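Long-range contacts in sugar phosphate isomerase/epimerase (Parabacteroides distasonis, PDB 3OBE), which probably acts as an isomerase or epimerase of sugars or sugar phosphates, on a xylose isomerase-like TIM barrel: residues L243-R248 against M257-I262; R248-D253 against E292-Y297. All coordinates share one frame; numbering follows the deposited sequence. Where two conformers were deposited one is given.

Contact 1: residues L243-R248 against M257-I262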
ATOM      1  N   LEU A 243       5.087   0.659  -4.388  1.00 13.84           N
ATOM      2  CA  LEU A 243       5.787   0.983  -3.172  1.00 14.31           C
ATOM      3  C   LEU A 243       4.878   1.778  -2.255  1.00 14.31           C
ATOM      4  O   LEU A 243       4.012   2.547  -2.727  1.00 13.73           O
ATOM      5  CB  LEU A 243       7.013   1.853  -3.422  1.00 15.08           C
ATOM      6  CG  LEU A 243       8.063   1.338  -4.430  1.00 15.56           C
ATOM      7  CD1 LEU A 243       9.220   2.357  -4.676  1.00 16.93           C
ATOM      8  CD2 LEU A 243       8.579  -0.049  -4.004  1.00 15.90           C
ATOM      9  N   HIS A 244       5.158   1.659  -0.960  1.00 12.66           N
ATOM     10  CA  HIS A 244       4.853   2.732  -0.027  1.00 13.07           C
ATOM     11  C   HIS A 244       6.110   3.554   0.177  1.00 13.21           C
ATOM     12  O   HIS A 244       7.197   2.993   0.441  1.00 13.85           O
ATOM     13  CB  HIS A 244       4.351   2.223   1.305  1.00 12.53           C
ATOM     14  CG  HIS A 244       2.869   2.294   1.421  1.00 12.67           C
ATOM     15  ND1 HIS A 244       2.213   2.547   2.604  1.00 13.00           N
ATOM     16  CD2 HIS A 244       1.905   2.112   0.486  1.00 12.26           C
ATOM     17  CE1 HIS A 244       0.909   2.537   2.401  1.00 12.00           C
ATOM     18  NE2 HIS A 244       0.684   2.251   1.128  1.00 12.90           N
ATOM     19  N   ILE A 245       5.960   4.867   0.015  1.00 12.90           N
ATOM     20  CA  ILE A 245       7.028   5.824   0.227  1.00 13.15           C
ATOM     21  C   ILE A 245       6.759   6.491   1.567  1.00 14.41           C
ATOM     22  O   ILE A 245       5.752   7.212   1.745  1.00 14.84           O
ATOM     23  CB  ILE A 245       7.132   6.852  -0.943  1.00 13.55           C
ATOM     24  CG1 ILE A 245       7.553   6.128  -2.240  1.00 13.77           C
ATOM     25  CG2 ILE A 245       8.066   8.037  -0.594  1.00 14.16           C
ATOM     26  CD1 ILE A 245       9.018   5.535  -2.183  1.00 13.23           C
ATOM     27  N   LYS A 246       7.639   6.175   2.515  1.00 13.57           N
ATOM     28  CA  LYS A 246       7.524   6.559   3.899  1.00 13.17           C
ATOM     29  C   LYS A 246       8.917   6.891   4.426  1.00 13.08           C
ATOM     30  O   LYS A 246       9.925   6.361   3.939  1.00 13.12           O
ATOM     31  CB  LYS A 246       6.870   5.445   4.737  1.00 14.23           C
ATOM     32  CG  LYS A 246       6.659   5.908   6.213  1.00 14.31           C
ATOM     33  CD  LYS A 246       5.968   4.924   7.046  1.00 18.10           C
ATOM     34  CE  LYS A 246       5.789   5.453   8.446  1.00 17.78           C
ATOM     35  NZ  LYS A 246       7.034   6.044   9.054  1.00 17.92           N
ATOM     36  N   ASP A 247       8.975   7.814   5.370  1.00 12.85           N
ATOM     37  CA  ASP A 247      10.226   8.237   5.995  1.00 13.99           C
ATOM     38  C   ASP A 247       9.904   8.429   7.475  1.00 15.02           C
ATOM     39  O   ASP A 247       8.842   8.010   7.923  1.00 14.08           O
ATOM     40  CB  ASP A 247      10.699   9.517   5.303  1.00 15.20           C
ATOM     41  CG  ASP A 247      12.188   9.766   5.416  1.00 16.16           C
ATOM     42  OD1 ASP A 247      12.793   9.351   6.428  1.00 16.31           O
ATOM     43  OD2 ASP A 247      12.751  10.469   4.491  1.00 16.00           O
ATOM     44  N   ARG A 248      10.775   9.073   8.249  1.00 15.20           N
ATOM     45  CA  ARG A 248      10.449   9.349   9.653  0.70 15.53           C
ATOM     46  C   ARG A 248       9.153  10.173   9.715  1.00 15.02           C
ATOM     47  O   ARG A 248       8.230   9.868  10.461  1.00 15.55           O
ATOM     48  CB  ARG A 248      11.571  10.105  10.287  0.70 17.47           C
ATOM     49  CG  ARG A 248      12.889   9.328  10.260  0.70 18.25           C
ATOM     50  CD  ARG A 248      12.763   8.038  11.108  0.70 19.48           C
ATOM     51  NE  ARG A 248      12.964   8.312  12.519  0.70 18.67           N
ATOM     52  CZ  ARG A 248      12.865   7.395  13.478  0.70 21.24           C
ATOM     53  NH1 ARG A 248      12.529   6.150  13.183  0.70 18.88           N
ATOM     54  NH2 ARG A 248      13.073   7.724  14.733  0.70 21.38           N
HETATM   55  N   MSE A 257      16.915   6.861   4.499  1.00 17.93           N
HETATM   56  CA  MSE A 257      16.357   6.486   3.199  1.00 15.35           C
HETATM   57  C   MSE A 257      17.169   7.137   2.071  1.00 16.22           C
HETATM   58  O   MSE A 257      17.493   8.324   2.130  1.00 17.58           O
HETATM   59  CB  MSE A 257      14.862   6.894   3.100  1.00 14.90           C
HETATM   60  CG  MSE A 257      14.009   6.577   4.319  1.00 14.50           C
HETATM   61 SE   MSE A 257      14.074   4.697   4.661  0.75 15.81          SE
HETATM   62  CE  MSE A 257      13.511   3.953   2.946  1.00 19.55           C
ATOM     63  N   ASN A 258      17.469   6.329   1.058  1.00 16.39           N
ATOM     64  CA  ASN A 258      18.106   6.801  -0.165  1.00 16.46           C
ATOM     65  C   ASN A 258      17.062   6.750  -1.284  1.00 16.48           C
ATOM     66  O   ASN A 258      16.976   5.781  -2.042  1.00 16.39           O
ATOM     67  CB  ASN A 258      19.316   5.937  -0.488  1.00 16.81           C
ATOM     68  CG  ASN A 258      20.205   6.602  -1.554  1.00 17.10           C
ATOM     69  OD1 ASN A 258      19.676   7.232  -2.471  1.00 18.95           O
ATOM     70  ND2 ASN A 258      21.494   6.413  -1.464  1.00 16.09           N
ATOM     71  N   PHE A 259      16.230   7.775  -1.340  1.00 17.06           N
ATOM     72  CA  PHE A 259      15.160   7.838  -2.324  1.00 16.55           C
ATOM     73  C   PHE A 259      15.705   7.895  -3.747  1.00 17.30           C
ATOM     74  O   PHE A 259      15.120   7.281  -4.624  1.00 17.95           O
ATOM     75  CB  PHE A 259      14.161   8.947  -1.984  1.00 16.43           C
ATOM     76  CG  PHE A 259      13.303   8.595  -0.800  1.00 14.93           C
ATOM     77  CD1 PHE A 259      12.470   7.485  -0.876  1.00 16.04           C
ATOM     78  CD2 PHE A 259      13.377   9.295   0.381  1.00 15.22           C
ATOM     79  CE1 PHE A 259      11.700   7.077   0.191  1.00 14.87           C
ATOM     80  CE2 PHE A 259      12.584   8.872   1.469  1.00 14.53           C
ATOM     81  CZ  PHE A 259      11.748   7.803   1.336  1.00 14.85           C
ATOM     82  N   PRO A 260      16.860   8.555  -3.979  1.00 18.28           N
ATOM     83  CA  PRO A 260      17.368   8.508  -5.364  1.00 18.73           C
ATOM     84  C   PRO A 260      17.596   7.079  -5.828  1.00 19.11           C
ATOM     85  O   PRO A 260      17.200   6.712  -6.916  1.00 18.44           O
ATOM     86  CB  PRO A 260      18.647   9.316  -5.278  1.00 20.43           C
ATOM     87  CG  PRO A 260      18.338  10.366  -4.281  1.00 19.35           C
ATOM     88  CD  PRO A 260      17.560   9.604  -3.207  1.00 17.80           C
ATOM     89  N   ASN A 261      18.161   6.231  -4.965  1.00 18.76           N
ATOM     90  CA  ASN A 261      18.360   4.827  -5.349  1.00 18.42           C
ATOM     91  C   ASN A 261      17.113   3.985  -5.394  1.00 17.62           C
ATOM     92  O   ASN A 261      17.016   3.103  -6.236  1.00 18.12           O
ATOM     93  CB  ASN A 261      19.379   4.153  -4.457  1.00 18.90           C
ATOM     94  CG  ASN A 261      20.795   4.595  -4.746  1.00 20.04           C
ATOM     95  OD1 ASN A 261      21.134   5.214  -5.786  1.00 21.47           O
ATOM     96  ND2 ASN A 261      21.674   4.274  -3.810  1.00 22.28           N
ATOM     97  N   ILE A 262      16.185   4.218  -4.461  1.00 16.53           N
ATOM     98  CA  ILE A 262      14.905   3.514  -4.436  1.00 16.28           C
ATOM     99  C   ILE A 262      14.114   3.782  -5.708  1.00 16.56           C
ATOM    100  O   ILE A 262      13.646   2.837  -6.368  1.00 15.42           O
ATOM    101  CB  ILE A 262      14.109   3.867  -3.174  1.00 16.07           C
ATOM    102  CG1 ILE A 262      14.781   3.228  -1.951  1.00 18.47           C
ATOM    103  CG2 ILE A 262      12.633   3.474  -3.289  1.00 14.72           C
ATOM    104  CD1 ILE A 262      14.332   3.792  -0.625  1.00 14.88           C
TER

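Contact 2: residues R248-D253 against E292-Y297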
ATOM      1  N   ARG A 248      10.775   9.073   8.249  1.00 15.20           N
ATOM      2  CA  ARG A 248      10.449   9.349   9.653  0.70 15.53           C
ATOM      3  C   ARG A 248       9.153  10.173   9.715  1.00 15.02           C
ATOM      4  O   ARG A 248       8.230   9.868  10.461  1.00 15.55           O
ATOM      5  CB  ARG A 248      11.571  10.105  10.287  0.70 17.47           C
ATOM      6  CG  ARG A 248      12.889   9.328  10.260  0.70 18.25           C
ATOM      7  CD  ARG A 248      12.763   8.038  11.108  0.70 19.48           C
ATOM      8  NE  ARG A 248      12.964   8.312  12.519  0.70 18.67           N
ATOM      9  CZ  ARG A 248      12.865   7.395  13.478  0.70 21.24           C
ATOM     10  NH1 ARG A 248      12.529   6.150  13.183  0.70 18.88           N
ATOM     11  NH2 ARG A 248      13.073   7.724  14.733  0.70 21.38           N
ATOM     12  N   TRP A 249       9.114  11.205   8.897  1.00 15.65           N
ATOM     13  CA  TRP A 249       7.884  12.024   8.754  1.00 13.77           C
ATOM     14  C   TRP A 249       7.859  12.549   7.319  1.00 13.83           C
ATOM     15  O   TRP A 249       7.480  11.831   6.382  1.00 14.04           O
ATOM     16  CB  TRP A 249       7.794  13.076   9.855  1.00 16.48           C
ATOM     17  CG  TRP A 249       6.350  13.563  10.007  1.00 15.82           C
ATOM     18  CD1 TRP A 249       5.260  12.788  10.330  1.00 15.65           C
ATOM     19  CD2 TRP A 249       5.863  14.901   9.858  1.00 13.45           C
ATOM     20  NE1 TRP A 249       4.119  13.558  10.360  1.00 15.01           N
ATOM     21  CE2 TRP A 249       4.459  14.859  10.077  1.00 13.45           C
ATOM     22  CE3 TRP A 249       6.462  16.145   9.564  1.00 15.21           C
ATOM     23  CZ2 TRP A 249       3.664  15.999   9.992  1.00 17.63           C
ATOM     24  CZ3 TRP A 249       5.678  17.264   9.507  1.00 16.76           C
ATOM     25  CH2 TRP A 249       4.284  17.182   9.702  1.00 17.56           C
ATOM     26  N   ILE A 250       8.325  13.760   7.102  1.00 14.09           N
ATOM     27  CA  ILE A 250       8.332  14.310   5.746  1.00 14.37           C
ATOM     28  C   ILE A 250       9.273  13.516   4.854  1.00 13.51           C
ATOM     29  O   ILE A 250      10.410  13.230   5.221  1.00 14.94           O
ATOM     30  CB  ILE A 250       8.721  15.763   5.709  1.00 14.13           C
ATOM     31  CG1 ILE A 250       7.611  16.636   6.268  1.00 16.43           C
ATOM     32  CG2 ILE A 250       8.991  16.271   4.245  1.00 15.18           C
ATOM     33  CD1 ILE A 250       8.119  18.030   6.736  1.00 15.95           C
ATOM     34  N   ILE A 251       8.774  13.120   3.690  1.00 14.43           N
ATOM     35  CA  ILE A 251       9.587  12.348   2.767  1.00 14.50           C
ATOM     36  C   ILE A 251      10.840  13.113   2.366  1.00 14.74           C
ATOM     37  O   ILE A 251      10.782  14.280   1.899  1.00 16.32           O
ATOM     38  CB  ILE A 251       8.796  11.917   1.514  1.00 14.09           C
ATOM     39  CG1 ILE A 251       7.518  11.174   1.893  1.00 13.91           C
ATOM     40  CG2 ILE A 251       9.678  11.145   0.528  1.00 14.63           C
ATOM     41  CD1 ILE A 251       7.686   9.871   2.740  1.00 12.49           C
ATOM     42  N   GLY A 252      11.992  12.458   2.588  1.00 15.33           N
ATOM     43  CA  GLY A 252      13.295  13.013   2.247  1.00 16.38           C
ATOM     44  C   GLY A 252      13.925  13.979   3.246  1.00 17.27           C
ATOM     45  O   GLY A 252      14.936  14.646   2.928  1.00 18.93           O
ATOM     46  N   ASP A 253      13.364  14.051   4.456  0.50 15.99           N
ATOM     47  CA  ASP A 253      13.765  15.024   5.482  0.50 16.61           C
ATOM     48  C   ASP A 253      14.688  14.421   6.578  0.50 17.34           C
ATOM     49  O   ASP A 253      15.202  15.157   7.415  0.50 18.47           O
ATOM     50  CB  ASP A 253      12.485  15.649   6.085  0.50 16.27           C
ATOM     51  CG  ASP A 253      12.734  16.918   6.898  0.50 16.93           C
ATOM     52  OD1 ASP A 253      13.617  17.710   6.520  0.50 19.51           O
ATOM     53  OD2 ASP A 253      11.993  17.176   7.880  0.50 18.85           O
ATOM     54  N   GLU A 292       1.950  17.768   2.431  1.00 15.87           N
ATOM     55  CA  GLU A 292       2.259  18.807   1.437  1.00 16.62           C
ATOM     56  C   GLU A 292       3.766  18.945   1.185  1.00 17.15           C
ATOM     57  O   GLU A 292       4.186  19.029   0.031  1.00 18.75           O
ATOM     58  CB  GLU A 292       1.666  20.117   1.901  1.00 17.35           C
ATOM     59  CG  GLU A 292       0.170  20.127   1.734  1.00 19.26           C
ATOM     60  CD  GLU A 292      -0.481  21.400   2.185  1.00 24.99           C
ATOM     61  OE1 GLU A 292      -0.032  22.001   3.206  1.00 26.14           O
ATOM     62  OE2 GLU A 292      -1.451  21.814   1.507  1.00 26.95           O
ATOM     63  N   LYS A 293       4.548  18.947   2.247  1.00 18.02           N
ATOM     64  CA  LYS A 293       5.997  19.050   2.161  1.00 18.34           C
ATOM     65  C   LYS A 293       6.617  17.807   1.515  1.00 17.23           C
ATOM     66  O   LYS A 293       7.595  17.921   0.766  1.00 17.67           O
ATOM     67  CB  LYS A 293       6.623  19.344   3.519  1.00 18.10           C
ATOM     68  CG  LYS A 293       6.408  20.844   3.866  1.00 19.25           C
ATOM     69  CD  LYS A 293       7.025  21.273   5.127  1.00 24.76           C
ATOM     70  CE  LYS A 293       7.019  22.813   5.125  1.00 28.79           C
ATOM     71  NZ  LYS A 293       6.810  23.370   6.408  1.00 33.53           N
ATOM     72  N   SER A 294       6.022  16.647   1.746  1.00 17.14           N
ATOM     73  CA  SER A 294       6.418  15.386   1.087  1.00 15.42           C
ATOM     74  C   SER A 294       6.193  15.498  -0.398  1.00 16.41           C
ATOM     75  O   SER A 294       7.093  15.182  -1.224  1.00 15.92           O
ATOM     76  CB  SER A 294       5.684  14.185   1.684  1.00 15.69           C
ATOM     77  OG  SER A 294       6.010  14.043   3.061  1.00 14.48           O
ATOM     78  N   ALA A 295       5.029  16.019  -0.756  1.00 15.95           N
ATOM     79  CA  ALA A 295       4.689  16.226  -2.167  1.00 17.80           C
ATOM     80  C   ALA A 295       5.700  17.170  -2.787  1.00 18.75           C
ATOM     81  O   ALA A 295       6.141  16.909  -3.903  1.00 20.07           O
ATOM     82  CB  ALA A 295       3.236  16.766  -2.346  1.00 17.70           C
ATOM     83  N   ALA A 296       6.056  18.256  -2.084  1.00 18.13           N
ATOM     84  CA  ALA A 296       6.983  19.258  -2.628  1.00 19.76           C
ATOM     85  C   ALA A 296       8.362  18.615  -2.952  1.00 19.53           C
ATOM     86  O   ALA A 296       8.976  18.910  -4.008  1.00 19.34           O
ATOM     87  CB  ALA A 296       7.114  20.495  -1.663  1.00 20.54           C
ATOM     88  N   TYR A 297       8.809  17.711  -2.107  1.00 18.34           N
ATOM     89  CA  TYR A 297      10.077  16.998  -2.330  1.00 17.86           C
ATOM     90  C   TYR A 297      10.006  16.125  -3.570  1.00 17.81           C
ATOM     91  O   TYR A 297      10.909  16.127  -4.421  1.00 19.86           O
ATOM     92  CB  TYR A 297      10.382  16.136  -1.111  1.00 17.76           C
ATOM     93  CG  TYR A 297      11.567  15.196  -1.251  1.00 16.25           C
ATOM     94  CD1 TYR A 297      12.874  15.642  -1.111  1.00 18.59           C
ATOM     95  CD2 TYR A 297      11.346  13.846  -1.510  1.00 16.76           C
ATOM     96  CE1 TYR A 297      13.917  14.769  -1.221  1.00 18.80           C
ATOM     97  CE2 TYR A 297      12.382  12.974  -1.582  1.00 18.48           C
ATOM     98  CZ  TYR A 297      13.657  13.430  -1.450  1.00 18.87           C
ATOM     99  OH  TYR A 297      14.699  12.513  -1.534  1.00 22.24           O
TER

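Contact 1: residues L243-R248 against M257-I262
With CG set beside its backbone N (chi1 -73°), F259 sends its ring out of the first turn of the helix toward I245 of the strand and D247 just beyond it. D247 answers with CG anti to its own N (chi1 -156°), which swings the carboxylate across to the ring. The two meet at the ring's edge: D247 OD2 lies near the ring plane, 3.4 Å from F259 CE2, and K246 O does the same at F259 CZ, 3.5 Å away. Both oxygens thus face the weakly positive rim of C-H groups. That rim offers K246 O, buried and without a hydrogen-bond partner in the model, at most a weak electrostatic substitute. I245 packs obliquely on the ring: CG2 comes within 3.8 Å of F259 CE1, and CD1 reaches the same carbon. Deeper in, L243 and I262 cross obliquely, CD1 of the leucine against CG2 of the isoleucine at 3.8 Å. At the other end M257, a selenomethionine, lays its CG beside D247 OD1 at 3.7 Å, its chain bending beyond that atom. The D247 carboxylate is tied down by more than packing: OD1 takes the backbone N of R248 on its anti side and the hydroxyl of S254, while OD2 also accepts from G252 N, so its rotation is fixed. N258 caps the helix, its OD1 accepting from N261 N at 3.1 Å. The whole contact is the strand-to-helix half of the beta-alpha-beta unit 240-245, 259-269, 273-276 of the barrel: L243 and I245 also touch Y274 on the next strand, L243 packs on L217 of strand 213-218, and M257 leans on V219 and V223 of helix 219-224.

Contact 2: residues R248-D253 against E292-Y297
K293 meets I250 with the aliphatic part of its side chain, its CD 3.8 Å from I250 CD1 as the two chains run obliquely over each other, while its ammonium turns back to a salt bridge with E289 of its own helix. One residue on, S294 has its hydroxyl beside the backbone N (chi1 -62°), where OG receives the amide of I251 in an almost straight bond, I251 N to S294 OG 3.0 Å (N-H...O 173°). The same oxygen also bonds to G290 O one turn back. At Y297 the ring lies flat against the type II turn I250-D253: I251 O sits over one face, 3.4 Å from Y297 CG, and G252 CA makes a CH-pi contact 3.9 Å from the ring centroid. G252 has positive phi, and a side chain there would run into the ring. I251 CG2 packs on Y297 CD2 at 3.8 Å, the two side chains at about a right angle. Cutting Y297 back to an alanine would probably strip G252 CA of its ring face and open a gap beside I251 CG2. The loop between strand 240-245 and helix 259-269 is held to helix 287-300, with F259 touching both I251 and Y297.

How the contacts relate
Contacts 1 and 2 lie about 10 Å apart, centre to centre, on the same side of the chain's centre, and share R248. Their segments alternate along the chain: 243-248 runs straight into 248-253, then come 257-262 and finally 292-297. Contact 1 joins strand 240-245 to helix 259-269; contact 2 fixes the intervening loop to helix 287-300, the last helix of the chain. They meet directly, for I251 CD1 packs on I245 O and K246 CA, and F259 CB approaches Y297 OH at 3.6 Å. Together they pin one strand-to-helix connection of the TIM barrel between two neighbouring helices of its outer layer.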